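UPF0033 domain-containing protein (Desulfitobacterium hafniense, PDB 3HZ7) is of unknown function but, as the N-terminal TusA-family (SirA-like) domain of a longer protein, probably takes part in sulfur transfer or carriage. Local coordinates at residues D37-I40 and S41-N44. Numbering follows the deposited sequence.
Sequences DNDI and SRQN
The side-chain amide of N38 folds back over the first turn of helix 39-52, and its OD1 accepts from the backbone N of S41 at 2.7 Å, which makes N38 the N-cap residue. The donor sits tilted from the amide carbonyl's plane, and the weak backbone bonds from S41 N and R42 N to N38 O add little to the grip. With chi1 at 65°, CG lies between the backbone N and the carbonyl carbon, which turns OD1 back onto the opening turn. The hydroxyl OG of S41 approaches the same oxygen, although its position is less sure. At the other branch of the amide, N38 ND2 donates to D37 OD1 at 3.0 Å, nearly in the amide plane, which helps to fix the amide's rotation; the other carboxylate oxygen, D37 OD2, accepts from the backbone of G8. With an alanine here, S41 N would probably lose its short capping acceptor and D37 OD1 its amide donor. Within the first turn, D39 and R42 run alongside each other in a salt bridge: NH1 meets OD2 at 2.6 Å through the anti lone pair, within the guanidinium plane, while carboxylate and guanidinium stand 87° apart. Bends at chi2 and chi3 bring the arginine chain round to D39, and CG of Q43 covers one guanidinium face, 3.7 Å above its centre. R42 also forms a cation-pi contact with Y58 and, like D39, packs on I66, joining the helix to strands 55-60 and 66-71 of the sheet. The first backbone bond that is not weak runs from Q43 N to D39 O, 2.9 Å. Acidic side chains at this N-terminus are likely to be favoured by the helix dipole, and R42 probably offsets part of the charge of D39.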
ATOM      1  N   ASP A  37       8.435   6.825   0.144  1.00 36.45           N
ATOM      2  CA  ASP A  37       9.672   7.350   0.699  1.00 31.92           C
ATOM      3  C   ASP A  37       9.509   8.168   1.975  1.00 33.15           C
ATOM      4  O   ASP A  37      10.351   9.008   2.255  1.00 38.50           O
ATOM      5  CB  ASP A  37      10.397   8.181  -0.357  1.00 30.78           C
ATOM      6  CG  ASP A  37       9.593   9.418  -0.799  1.00 33.13           C
ATOM      7  OD1 ASP A  37       8.773   9.945  -0.014  1.00 29.48           O
ATOM      8  OD2 ASP A  37       9.814   9.875  -1.949  1.00 38.86           O
ATOM      9  N   ASN A  38       8.445   7.963   2.742  1.00 26.36           N
ATOM     10  CA  ASN A  38       8.327   8.724   3.990  1.00 34.25           C
ATOM     11  C   ASN A  38       7.332   7.991   4.861  1.00 33.30           C
ATOM     12  O   ASN A  38       6.422   7.340   4.350  1.00 31.09           O
ATOM     13  CB  ASN A  38       7.885  10.213   3.700  1.00 34.56           C
ATOM     14  CG  ASN A  38       6.501  10.300   3.107  1.00 24.48           C
ATOM     15  OD1 ASN A  38       5.524  10.195   3.818  1.00 30.07           O
ATOM     16  ND2 ASN A  38       6.413  10.442   1.793  1.00 27.71           N
ATOM     17  N   ASP A  39       7.515   8.102   6.176  1.00 36.54           N
ATOM     18  CA  ASP A  39       6.691   7.428   7.180  1.00 33.90           C
ATOM     19  C   ASP A  39       5.256   7.833   7.205  1.00 32.67           C
ATOM     20  O   ASP A  39       4.372   7.064   7.596  1.00 29.31           O
ATOM     21  CB  ASP A  39       7.259   7.683   8.575  1.00 41.47           C
ATOM     22  CG  ASP A  39       8.152   6.596   9.036  1.00 51.17           C
ATOM     23  OD1 ASP A  39       9.370   6.637   8.710  1.00 51.37           O
ATOM     24  OD2 ASP A  39       7.604   5.693   9.734  1.00 61.43           O
ATOM     25  N   ILE A  40       5.039   9.091   6.851  1.00 34.56           N
ATOM     26  CA  ILE A  40       3.715   9.648   6.821  1.00 32.62           C
ATOM     27  C   ILE A  40       2.864   8.889   5.804  1.00 24.82           C
ATOM     28  O   ILE A  40       1.716   8.553   6.063  1.00 23.95           O
ATOM     29  CB  ILE A  40       3.778  11.157   6.432  1.00 42.11           C
ATOM     30  CG1 ILE A  40       4.553  11.942   7.512  1.00 38.13           C
ATOM     31  CG2 ILE A  40       2.350  11.710   6.289  1.00 31.48           C
ATOM     32  CD1 ILE A  40       3.748  12.124   8.795  1.00 46.56           C
ATOM     33  N   SER A  41       3.436   8.614   4.651  1.00 29.85           N
ATOM     34  CA  SER A  41       2.691   7.886   3.621  1.00 30.75           C
ATOM     35  C   SER A  41       2.357   6.482   4.111  1.00 25.09           C
ATOM     36  O   SER A  41       1.215   5.989   3.925  1.00 25.00           O
ATOM     37  CB  SER A  41       3.507   7.805   2.325  1.00 33.96           C
ATOM     38  OG  SER A  41       3.644   9.094   1.751  1.00 48.93           O
ATOM     39  N   ARG A  42       3.344   5.853   4.769  1.00 27.60           N
ATOM     40  CA  ARG A  42       3.171   4.493   5.287  1.00 22.37           C
ATOM     41  C   ARG A  42       1.985   4.494   6.249  1.00 26.12           C
ATOM     42  O   ARG A  42       1.059   3.647   6.172  1.00 20.22           O
ATOM     43  CB  ARG A  42       4.486   4.051   5.961  1.00 26.15           C
ATOM     44  CG  ARG A  42       4.486   2.603   6.460  1.00 23.93           C
ATOM     45  CD  ARG A  42       3.959   2.515   7.915  1.00 28.12           C
ATOM     46  NE  ARG A  42       4.805   3.390   8.714  1.00 31.82           N
ATOM     47  CZ  ARG A  42       4.610   3.722   9.985  1.00 35.99           C
ATOM     48  NH1 ARG A  42       5.471   4.547  10.569  1.00 35.39           N
ATOM     49  NH2 ARG A  42       3.587   3.229  10.664  1.00 32.73           N
ATOM     50  N   GLN A  43       1.972   5.483   7.144  1.00 27.33           N
ATOM     51  CA  GLN A  43       0.872   5.597   8.090  1.00 30.44           C
ATOM     52  C   GLN A  43      -0.455   5.761   7.389  1.00 23.97           C
ATOM     53  O   GLN A  43      -1.475   5.160   7.768  1.00 29.36           O
ATOM     54  CB  GLN A  43       1.072   6.827   8.998  1.00 39.66           C
ATOM     55  CG  GLN A  43       2.368   6.842   9.778  1.00 48.09           C
ATOM     56  CD  GLN A  43       2.574   8.170  10.474  1.00 45.21           C
ATOM     57  OE1 GLN A  43       1.658   8.697  11.079  1.00 44.37           O
ATOM     58  NE2 GLN A  43       3.779   8.710  10.388  1.00 50.96           N
ATOM     59  N   ASN A  44      -0.469   6.620   6.385  1.00 27.33           N
ATOM     60  CA  ASN A  44      -1.710   6.842   5.653  1.00 30.26           C
ATOM     61  C   ASN A  44      -2.167   5.550   4.971  1.00 19.52           C
ATOM     62  O   ASN A  44      -3.347   5.199   5.001  1.00 22.12           O
ATOM     63  CB  ASN A  44      -1.527   7.990   4.637  1.00 26.30           C
ATOM     64  CG  ASN A  44      -1.443   9.318   5.333  1.00 37.79           C
ATOM     65  OD1 ASN A  44      -1.883   9.431   6.482  1.00 33.25           O
ATOM     66  ND2 ASN A  44      -0.888  10.334   4.662  1.00 37.80           N
TER